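Metallophosphoesterase (Clostridium thermocellum, PDB 4J6O) removes phosphate groups as a manganese-binding, calcineurin-like phosphatase, probably healing 2',3'-phosphate ends of broken RNA as part of the bacterial Pnkp-Hen1 repair system. Local coordinates at residues P13-D19 against L233-P239; K150-A156 against A202-H208; R58-F62 against G87-C91. One frame throughout, in Å; residues are numbered along the deposited sequence.

Contact 1 of 3, residues P13-D19 against L233-P239; sequences PFDIIGD and LTAYRYP. With MN (manganese (II) ion), chain J.
Phe14 and Tyr238, and again Ile16 and Tyr236, face each other as hydrogen-bonded pairs of two antiparallel strands. Each pair closes a ring of two backbone bonds, such as Tyr238 N to Phe14 O at 2.8 Å, which is almost straight at 176°. A fifth, longer bond joins Gly18 N to Thr234 O (3.2 Å).

On the face of Phe14, Ile16, Tyr236 and Tyr238, aromatic rings and a branched aliphatic chain fill the buried space against the second sheet. Tyr238 brings CD1 to the edge of the Phe14 ring, 3.7 Å from CD2, while Ile16 CD1 lies 4.2 Å from Tyr236 CD1. Leu151, Val153, Leu203 and Val205 of that sheet pack against these four residues.

The opposite face carries the charged pair Asp15 and Arg237 next to the apolar pair Ile17 and Ala235. Asp15 and Arg237 run alongside each other, their flat groups 20° apart, and OD1 of Asp15 forms a salt bridge with NE of Arg237 at 3.4 Å. A bend at chi3 (71°) turns the guanidinium so that NH2 can also reach Asp15 OD2 through a water. Tyr36 and Arg58 hold Asp15 as well, and Glu242 takes Arg237 NH1.

Beyond the strand, Asp19 OD2 binds manganese at 2.2 Å. The chemistry implies a metal ligand presented from the end of a firmly bonded, apolar-backed strand.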
loop_
_atom_site.group_PDB
_atom_site.type_symbol
_atom_site.label_atom_id
_atom_site.label_comp_id
_atom_site.label_asym_id
_atom_site.label_seq_id
_atom_site.Cartn_x
_atom_site.Cartn_y
_atom_site.Cartn_z
ATOM N N PRO A 13 -10.622 -12.507 9.355
ATOM C CA PRO A 13 -10.667 -11.043 9.173
ATOM C C PRO A 13 -9.380 -10.364 8.717
ATOM O O PRO A 13 -8.305 -10.902 8.981
ATOM C CB PRO A 13 -10.937 -10.527 10.592
ATOM C CG PRO A 13 -11.721 -11.643 11.227
ATOM C CD PRO A 13 -11.082 -12.906 10.694
ATOM N N PHE A 14 -9.506 -9.189 8.096
ATOM C CA PHE A 14 -8.320 -8.466 7.610
ATOM C C PHE A 14 -8.375 -7.058 8.127
ATOM O O PHE A 14 -9.450 -6.505 8.329
ATOM C CB PHE A 14 -8.335 -8.331 6.077
ATOM C CG PHE A 14 -8.365 -9.630 5.356
ATOM C CD1 PHE A 14 -7.276 -10.467 5.389
ATOM C CD2 PHE A 14 -9.497 -10.010 4.626
ATOM C CE1 PHE A 14 -7.295 -11.664 4.696
ATOM C CE2 PHE A 14 -9.513 -11.181 3.907
ATOM C CZ PHE A 14 -8.437 -12.038 3.960
ATOM N N ASP A 15 -7.202 -6.475 8.350
ATOM C CA ASP A 15 -7.108 -5.046 8.611
ATOM C C ASP A 15 -6.282 -4.487 7.494
ATOM O O ASP A 15 -5.139 -4.922 7.279
ATOM C CB ASP A 15 -6.482 -4.818 9.976
ATOM C CG ASP A 15 -7.362 -5.371 11.081
ATOM O OD1 ASP A 15 -8.553 -5.037 11.105
ATOM O OD2 ASP A 15 -6.851 -6.152 11.893
ATOM N N ILE A 16 -6.925 -3.626 6.722
ATOM C CA ILE A 16 -6.376 -3.180 5.425
ATOM C C ILE A 16 -5.829 -1.771 5.598
ATOM O O ILE A 16 -6.542 -0.895 6.092
ATOM C CB ILE A 16 -7.473 -3.189 4.342
ATOM C CG1 ILE A 16 -8.155 -4.566 4.274
ATOM C CG2 ILE A 16 -6.856 -2.817 2.968
ATOM C CD1 ILE A 16 -9.375 -4.576 3.405
ATOM N N ILE A 17 -4.543 -1.558 5.283
ATOM C CA ILE A 17 -3.873 -0.305 5.727
ATOM C C ILE A 17 -3.404 0.456 4.466
ATOM O O ILE A 17 -2.809 -0.134 3.551
ATOM C CB ILE A 17 -2.676 -0.618 6.631
ATOM C CG1 ILE A 17 -3.206 -1.202 7.967
ATOM C CG2 ILE A 17 -1.898 0.653 6.983
ATOM C CD1 ILE A 17 -2.172 -1.640 8.941
ATOM N N GLY A 18 -3.650 1.770 4.451
ATOM C CA GLY A 18 -3.294 2.612 3.305
ATOM C C GLY A 18 -1.830 3.034 3.313
ATOM O O GLY A 18 -0.989 2.484 4.007
ATOM N N ASP A 19 -1.515 4.009 2.449
ATOM C CA ASP A 19 -0.112 4.349 2.204
ATOM C C ASP A 19 0.616 4.787 3.467
ATOM O O ASP A 19 0.210 5.743 4.148
ATOM C CB ASP A 19 -0.055 5.534 1.240
ATOM C CG ASP A 19 -0.806 5.315 -0.030
ATOM O OD1 ASP A 19 -1.975 4.830 -0.081
ATOM O OD2 ASP A 19 -0.213 5.746 -1.081
ATOM N N LEU A 233 -3.187 7.836 9.216
ATOM C CA LEU A 233 -3.010 6.506 8.651
ATOM C C LEU A 233 -4.261 5.722 9.031
ATOM O O LEU A 233 -4.620 5.657 10.234
ATOM C CB LEU A 233 -1.788 5.834 9.234
ATOM C CG LEU A 233 -1.405 4.522 8.578
ATOM C CD1 LEU A 233 -0.974 4.792 7.117
ATOM C CD2 LEU A 233 -0.241 3.809 9.344
ATOM N N THR A 234 -4.916 5.168 8.012
ATOM C CA THR A 234 -6.194 4.492 8.178
ATOM C C THR A 234 -6.086 2.982 7.963
ATOM O O THR A 234 -5.426 2.517 6.967
ATOM C CB THR A 234 -7.243 5.091 7.197
ATOM O OG1 THR A 234 -7.490 6.440 7.597
ATOM C CG2 THR A 234 -8.529 4.276 7.229
ATOM N N ALA A 235 -6.798 2.229 8.811
ATOM C CA ALA A 235 -7.044 0.805 8.532
ATOM C C ALA A 235 -8.522 0.602 8.340
ATOM O O ALA A 235 -9.334 1.242 9.028
ATOM C CB ALA A 235 -6.593 -0.102 9.716
ATOM N N TYR A 236 -8.876 -0.300 7.440
ATOM C CA TYR A 236 -10.253 -0.697 7.220
ATOM C C TYR A 236 -10.376 -2.132 7.693
ATOM O O TYR A 236 -9.644 -3.031 7.225
ATOM C CB TYR A 236 -10.590 -0.556 5.707
ATOM C CG TYR A 236 -12.020 -0.902 5.323
ATOM C CD1 TYR A 236 -12.405 -2.237 5.112
ATOM C CD2 TYR A 236 -12.948 0.086 5.088
ATOM C CE1 TYR A 236 -13.725 -2.535 4.737
ATOM C CE2 TYR A 236 -14.246 -0.201 4.695
ATOM C CZ TYR A 236 -14.613 -1.501 4.520
ATOM O OH TYR A 236 -15.894 -1.744 4.098
ATOM N N ARG A 237 -11.276 -2.355 8.678
ATOM C CA ARG A 237 -11.403 -3.678 9.247
ATOM C C ARG A 237 -12.483 -4.410 8.463
ATOM O O ARG A 237 -13.572 -3.892 8.232
ATOM C CB ARG A 237 -11.800 -3.568 10.731
ATOM C CG ARG A 237 -10.896 -2.642 11.450
ATOM C CD ARG A 237 -11.112 -2.705 12.962
ATOM N NE ARG A 237 -10.630 -3.930 13.569
ATOM C CZ ARG A 237 -11.411 -4.742 14.313
ATOM N NH1 ARG A 237 -12.714 -4.502 14.499
ATOM N NH2 ARG A 237 -10.900 -5.824 14.869
ATOM N N TYR A 238 -12.112 -5.570 7.961
ATOM C CA TYR A 238 -12.979 -6.426 7.165
ATOM C C TYR A 238 -13.162 -7.771 7.865
ATOM O O TYR A 238 -12.183 -8.381 8.257
ATOM C CB TYR A 238 -12.294 -6.663 5.816
ATOM C CG TYR A 238 -13.115 -7.517 4.875
ATOM C CD1 TYR A 238 -13.025 -8.885 4.933
ATOM C CD2 TYR A 238 -13.991 -6.941 3.949
ATOM C CE1 TYR A 238 -13.794 -9.681 4.081
ATOM C CE2 TYR A 238 -14.747 -7.725 3.080
ATOM C CZ TYR A 238 -14.655 -9.102 3.181
ATOM O OH TYR A 238 -15.402 -9.917 2.341
ATOM N N PRO A 239 -14.415 -8.282 7.951
ATOM C CA PRO A 239 -15.644 -7.813 7.309
ATOM C C PRO A 239 -16.457 -6.841 8.120
ATOM O O PRO A 239 -17.572 -6.524 7.658
ATOM C CB PRO A 239 -16.446 -9.105 7.119
ATOM C CG PRO A 239 -16.062 -9.886 8.336
ATOM C CD PRO A 239 -14.581 -9.624 8.532
HETATM MN MN MN J . 1.135 7.090 -2.107
HETATM O O HOH W 1 -8.195 -5.237 14.440
HETATM O O HOH W 2 -0.036 8.774 -1.049
#

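Contact 2 of 3, residues K150-A156 against A202-H208; sequences KLVVAHA and ALVVYGH. With CIT (citric acid), chain K.
Strands 151-154 and 203-206 run parallel, their axes 4.7 Å apart and inclined by 22°. The backbone bonds zigzag between them: Leu203 N to Lys150 O, Val152 N to Leu203 O (2.8 Å), then Val205 N to Val152 O. The next, Ala154 N to Val205 O, is weak at 3.5 Å, and past it the chains are rejoined by Gly207 N to His155 O at 2.7 Å. On the other side, toward strand 143-146, Lys150 and Leu151 both face Leu146, a classic beta bulge.

Branched aliphatic residues suit both faces of such a sheet. The side chains of Leu151 and Val205 meet at an oblique angle, Leu151 CD1 lying 3.8 Å from Val205 CG2, on the face that meets Phe14, Ile16, Tyr236 and Tyr238. On the other face Val152 has CG1 anti to the backbone N (chi1 171°), which places CG2 beside that nitrogen and 3.6 Å from Ala202 CB.

In this calcineurin-like alpha/beta fold, two sheets pack face to face and loops at their strand ends line the metal site; here those loops carry His155 and His208. The His155 ring has the Gly207 carbonyl oxygen over one face, and its ND1 is bonded to Leu63 O, which fixes the ring's rotation. His155 NE2 donates a hydrogen bond to O2 of a citrate, probably from the crystallisation liquor, at 2.7 Å. His208 ND1 bonds weakly to the same oxygen. Ala156's small methyl sits over the His208 ring in a CH-pi contact, CB lying 3.6 Å from the centroid. Tyr206 points a ring edge at His155 O and stacks edge-to-face with Trp194.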
loop_
_atom_site.group_PDB
_atom_site.type_symbol
_atom_site.label_atom_id
_atom_site.label_comp_id
_atom_site.label_asym_id
_atom_site.label_seq_id
_atom_site.Cartn_x
_atom_site.Cartn_y
_atom_site.Cartn_z
ATOM N N LYS A 150 -15.429 -11.638 -2.481
ATOM C CA LYS A 150 -16.183 -10.566 -1.880
ATOM C C LYS A 150 -15.332 -9.319 -1.615
ATOM O O LYS A 150 -15.858 -8.229 -1.343
ATOM C CB LYS A 150 -16.778 -11.038 -0.536
ATOM C CG LYS A 150 -17.897 -12.007 -0.747
ATOM C CD LYS A 150 -18.202 -12.727 0.575
ATOM C CE LYS A 150 -19.237 -13.853 0.368
ATOM N NZ LYS A 150 -19.303 -14.754 1.619
ATOM N N LEU A 151 -14.011 -9.465 -1.734
ATOM C CA LEU A 151 -13.123 -8.369 -1.406
ATOM C C LEU A 151 -12.013 -8.346 -2.423
ATOM O O LEU A 151 -11.470 -9.406 -2.747
ATOM C CB LEU A 151 -12.559 -8.593 -0.001
ATOM C CG LEU A 151 -11.418 -7.651 0.497
ATOM C CD1 LEU A 151 -11.880 -6.201 0.604
ATOM C CD2 LEU A 151 -10.747 -8.211 1.813
ATOM N N VAL A 152 -11.673 -7.157 -2.904
ATOM C CA VAL A 152 -10.469 -6.980 -3.766
ATOM C C VAL A 152 -9.640 -5.886 -3.119
ATOM O O VAL A 152 -10.175 -4.846 -2.739
ATOM C CB VAL A 152 -10.904 -6.583 -5.169
ATOM C CG1 VAL A 152 -9.695 -6.167 -6.031
ATOM C CG2 VAL A 152 -11.639 -7.786 -5.889
ATOM N N VAL A 153 -8.329 -6.087 -3.058
ATOM C CA VAL A 153 -7.417 -5.022 -2.604
ATOM C C VAL A 153 -6.424 -4.766 -3.720
ATOM O O VAL A 153 -5.922 -5.693 -4.362
ATOM C CB VAL A 153 -6.681 -5.326 -1.273
ATOM C CG1 VAL A 153 -7.691 -5.319 -0.067
ATOM C CG2 VAL A 153 -5.846 -6.616 -1.317
ATOM N N ALA A 154 -6.140 -3.481 -3.936
ATOM C CA ALA A 154 -5.199 -3.022 -4.966
ATOM C C ALA A 154 -4.792 -1.628 -4.609
ATOM O O ALA A 154 -5.557 -0.922 -3.909
ATOM C CB ALA A 154 -5.859 -3.013 -6.366
ATOM N N HIS A 155 -3.607 -1.205 -5.040
ATOM C CA HIS A 155 -3.178 0.156 -4.655
ATOM C C HIS A 155 -4.054 1.233 -5.281
ATOM O O HIS A 155 -4.643 2.053 -4.546
ATOM C CB HIS A 155 -1.714 0.379 -5.035
ATOM C CG HIS A 155 -1.240 1.733 -4.710
ATOM N ND1 HIS A 155 -1.004 2.130 -3.406
ATOM C CD2 HIS A 155 -1.004 2.804 -5.490
ATOM C CE1 HIS A 155 -0.629 3.399 -3.405
ATOM N NE2 HIS A 155 -0.609 3.831 -4.660
ATOM N N ALA A 156 -4.127 1.274 -6.606
ATOM C CA ALA A 156 -4.906 2.322 -7.271
ATOM C C ALA A 156 -6.340 1.939 -7.510
ATOM O O ALA A 156 -7.101 2.717 -8.081
ATOM C CB ALA A 156 -4.218 2.754 -8.601
ATOM N N ALA A 202 -17.476 -7.341 -5.810
ATOM C CA ALA A 202 -16.496 -7.270 -4.716
ATOM C C ALA A 202 -16.379 -5.864 -4.185
ATOM O O ALA A 202 -16.366 -4.891 -4.946
ATOM C CB ALA A 202 -15.169 -7.709 -5.166
ATOM N N LEU A 203 -16.279 -5.757 -2.873
ATOM C CA LEU A 203 -15.892 -4.501 -2.273
ATOM C C LEU A 203 -14.417 -4.258 -2.618
ATOM O O LEU A 203 -13.593 -5.145 -2.388
ATOM C CB LEU A 203 -16.018 -4.652 -0.770
ATOM C CG LEU A 203 -15.379 -3.570 0.104
ATOM C CD1 LEU A 203 -16.084 -2.247 -0.087
ATOM C CD2 LEU A 203 -15.455 -3.999 1.585
ATOM N N VAL A 204 -14.067 -3.075 -3.155
ATOM C CA VAL A 204 -12.668 -2.810 -3.482
ATOM C C VAL A 204 -12.140 -1.809 -2.498
ATOM O O VAL A 204 -12.635 -0.688 -2.427
ATOM C CB VAL A 204 -12.495 -2.202 -4.914
ATOM C CG1 VAL A 204 -11.018 -2.056 -5.257
ATOM C CG2 VAL A 204 -13.264 -3.060 -5.939
ATOM N N VAL A 205 -11.122 -2.217 -1.736
ATOM C CA VAL A 205 -10.469 -1.290 -0.788
ATOM C C VAL A 205 -9.113 -0.960 -1.421
ATOM O O VAL A 205 -8.344 -1.859 -1.776
ATOM C CB VAL A 205 -10.299 -1.964 0.552
ATOM C CG1 VAL A 205 -9.683 -1.013 1.563
ATOM C CG2 VAL A 205 -11.662 -2.482 1.071
ATOM N N TYR A 206 -8.843 0.329 -1.563
ATOM C CA TYR A 206 -7.669 0.777 -2.290
ATOM C C TYR A 206 -7.142 2.064 -1.697
ATOM O O TYR A 206 -7.729 2.569 -0.728
ATOM C CB TYR A 206 -8.007 0.908 -3.817
ATOM C CG TYR A 206 -8.953 2.052 -4.143
ATOM C CD1 TYR A 206 -10.324 1.976 -3.873
ATOM C CD2 TYR A 206 -8.459 3.175 -4.776
ATOM C CE1 TYR A 206 -11.159 3.040 -4.170
ATOM C CE2 TYR A 206 -9.273 4.253 -5.085
ATOM C CZ TYR A 206 -10.625 4.173 -4.757
ATOM O OH TYR A 206 -11.444 5.215 -5.070
ATOM N N GLY A 207 -6.024 2.573 -2.231
ATOM C CA GLY A 207 -5.384 3.747 -1.642
ATOM C C GLY A 207 -4.714 4.555 -2.751
ATOM O O GLY A 207 -3.468 4.547 -2.855
ATOM N N HIS A 208 -5.512 5.230 -3.576
ATOM C CA HIS A 208 -4.938 5.900 -4.725
ATOM C C HIS A 208 -4.548 7.320 -4.400
ATOM O O HIS A 208 -3.584 7.529 -3.684
ATOM C CB HIS A 208 -5.885 5.850 -5.950
ATOM C CG HIS A 208 -5.196 6.151 -7.247
ATOM N ND1 HIS A 208 -3.829 6.260 -7.383
ATOM C CD2 HIS A 208 -5.721 6.308 -8.485
ATOM C CE1 HIS A 208 -3.540 6.533 -8.661
ATOM N NE2 HIS A 208 -4.667 6.555 -9.336
HETATM C C1 CIT K . -0.660 7.309 -4.967
HETATM O O1 CIT K . -0.512 7.092 -3.702
HETATM O O2 CIT K . -0.907 6.278 -5.663
HETATM C C2 CIT K . -0.539 8.693 -5.568
HETATM C C3 CIT K . 0.876 9.259 -5.385
HETATM O O7 CIT K . 1.744 8.202 -5.911
HETATM C C4 CIT K . 0.701 10.446 -6.342
HETATM C C5 CIT K . 2.166 10.783 -6.187
HETATM O O3 CIT K . 3.250 10.529 -5.615
HETATM O O4 CIT K . 2.399 11.763 -6.946
HETATM C C6 CIT K . 1.186 9.472 -3.893
HETATM O O5 CIT K . 1.993 8.665 -3.374
HETATM O O6 CIT K . 0.525 10.410 -3.334
#

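Contact 3 of 3, residues R58-F62 against G87-C91; sequences RKVLF and GIALC
Phe62 reaches back along the parallel strands, its CE2 lying 3.8 Å from Ala89 CB. With CG beside the backbone N (chi1 -71°), the ring leans toward Val60, whose CG1 sits over the centre of one ring face. The methyl of Ala89 is small enough to fit beside both, 4.0 Å from Val60 CB. At the end of the pair, Cys91 SG lies 3.8 Å from Phe62 CB. These side chains all project to one face of the sheet, where Met83 and Val80 of helix 73-86 and Leu27 and Leu31 of helix 24-33 pack against them.

On the other face Leu61 and Leu90 run alongside each other in the same direction, with Leu61 CD2 3.9 Å from Leu90 CB. Lys59 stretches across the start of the neighbouring segment, its aliphatic chain passing the Ile88 and Gly87 carbonyl oxygens.

Three backbone bonds hold the strands: Val60 N to Ile88 O, Leu90 N to Val60 O, and Phe62 N to Leu90 O (2.8 Å, 174°). Gly87, whose positive phi favours glycine, ends the preceding helix in a Schellman motif and turns the chain into the strand. Strand 59-62, helix 73-86 and strand 89-91 form a beta-alpha-beta crossover, a unit typical of alpha/beta folds such as this phosphatase.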
loop_
_atom_site.group_PDB
_atom_site.type_symbol
_atom_site.label_atom_id
_atom_site.label_comp_id
_atom_site.label_asym_id
_atom_site.label_seq_id
_atom_site.Cartn_x
_atom_site.Cartn_y
_atom_site.Cartn_z
ATOM N N ARG A 58 -6.280 -12.183 13.351
ATOM C CA ARG A 58 -6.516 -11.230 12.257
ATOM C C ARG A 58 -5.258 -11.106 11.426
ATOM O O ARG A 58 -4.169 -11.388 11.911
ATOM C CB ARG A 58 -6.926 -9.865 12.813
ATOM C CG ARG A 58 -8.182 -9.948 13.661
ATOM C CD ARG A 58 -8.688 -8.554 14.014
ATOM N NE ARG A 58 -9.240 -7.841 12.850
ATOM C CZ ARG A 58 -10.521 -7.829 12.469
ATOM N NH1 ARG A 58 -10.857 -7.080 11.413
ATOM N NH2 ARG A 58 -11.471 -8.509 13.178
ATOM N N LYS A 59 -5.429 -10.700 10.166
ATOM C CA LYS A 59 -4.307 -10.547 9.208
ATOM C C LYS A 59 -4.355 -9.157 8.621
ATOM O O LYS A 59 -5.401 -8.594 8.522
ATOM C CB LYS A 59 -4.357 -11.594 8.105
ATOM C CG LYS A 59 -4.183 -13.034 8.664
ATOM C CD LYS A 59 -3.813 -13.991 7.545
ATOM C CE LYS A 59 -3.662 -15.402 8.157
ATOM N NZ LYS A 59 -3.166 -16.399 7.180
ATOM N N VAL A 60 -3.198 -8.638 8.255
ATOM C CA VAL A 60 -3.086 -7.297 7.687
ATOM C C VAL A 60 -2.924 -7.394 6.172
ATOM O O VAL A 60 -2.137 -8.218 5.655
ATOM C CB VAL A 60 -1.859 -6.541 8.247
ATOM C CG1 VAL A 60 -1.731 -5.132 7.546
ATOM C CG2 VAL A 60 -1.949 -6.356 9.753
ATOM N N LEU A 61 -3.581 -6.473 5.475
ATOM C CA LEU A 61 -3.366 -6.326 4.028
ATOM C C LEU A 61 -2.844 -4.929 3.768
ATOM O O LEU A 61 -3.547 -3.966 4.041
ATOM C CB LEU A 61 -4.690 -6.510 3.276
ATOM C CG LEU A 61 -5.400 -7.841 3.492
ATOM C CD1 LEU A 61 -6.689 -7.810 2.663
ATOM C CD2 LEU A 61 -4.543 -9.037 3.093
ATOM N N PHE A 62 -1.595 -4.820 3.289
ATOM C CA PHE A 62 -1.002 -3.497 3.036
ATOM C C PHE A 62 -1.279 -3.140 1.607
ATOM O O PHE A 62 -1.092 -3.982 0.723
ATOM C CB PHE A 62 0.511 -3.522 3.275
ATOM C CG PHE A 62 0.920 -3.655 4.735
ATOM C CD1 PHE A 62 0.874 -2.563 5.593
ATOM C CD2 PHE A 62 1.351 -4.883 5.255
ATOM C CE1 PHE A 62 1.256 -2.698 6.946
ATOM C CE2 PHE A 62 1.729 -5.009 6.622
ATOM C CZ PHE A 62 1.681 -3.909 7.457
ATOM N N GLY A 87 3.543 -14.766 7.740
ATOM C CA GLY A 87 2.196 -15.035 7.284
ATOM C C GLY A 87 1.061 -14.254 7.918
ATOM O O GLY A 87 -0.103 -14.641 7.784
ATOM N N ILE A 88 1.340 -13.120 8.550
ATOM C CA ILE A 88 0.267 -12.379 9.177
ATOM C C ILE A 88 -0.157 -11.227 8.262
ATOM O O ILE A 88 -1.179 -10.608 8.478
ATOM C CB ILE A 88 0.649 -11.862 10.570
ATOM C CG1 ILE A 88 -0.574 -11.413 11.356
ATOM C CG2 ILE A 88 1.783 -10.791 10.509
ATOM C CD1 ILE A 88 -0.289 -11.295 12.863
ATOM N N ALA A 89 0.610 -11.023 7.214
ATOM C CA ALA A 89 0.233 -9.987 6.236
ATOM C C ALA A 89 0.401 -10.390 4.768
ATOM O O ALA A 89 1.177 -11.294 4.411
ATOM C CB ALA A 89 1.035 -8.704 6.498
ATOM N N LEU A 90 -0.347 -9.683 3.918
ATOM C CA LEU A 90 -0.030 -9.642 2.506
ATOM C C LEU A 90 0.165 -8.167 2.099
ATOM O O LEU A 90 -0.250 -7.258 2.798
ATOM C CB LEU A 90 -1.152 -10.210 1.634
ATOM C CG LEU A 90 -1.598 -11.677 1.842
ATOM C CD1 LEU A 90 -2.833 -11.970 1.026
ATOM C CD2 LEU A 90 -0.481 -12.614 1.495
ATOM N N CYS A 91 0.848 -7.970 0.984
ATOM C CA CYS A 91 1.115 -6.610 0.508
ATOM C C CYS A 91 0.940 -6.580 -1.002
ATOM O O CYS A 91 1.343 -7.537 -1.734
ATOM C CB CYS A 91 2.561 -6.240 0.860
ATOM S SG CYS A 91 3.006 -4.479 0.577
#

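From the N terminus, strand 14-17 comes first, and its partner arrives only with strand 232-238, so contact 1 closes a loop spanning most of the chain. Both other contacts nest inside it, in series: contact 3 closes around helix 73-86 before contact 2 opens at residue 150 and closes at 202-208. Contacts 1 and 3 share one sheet, since strand 59-62 adjoins strand 14-17 on the side away from 232-238. Contact 2 belongs to the second sheet, which packs on the first through Leu61, Val153 and their neighbours. Asp19, which binds the manganese together with His21 and Asp65, meets His155 where contacts 1 and 2 converge.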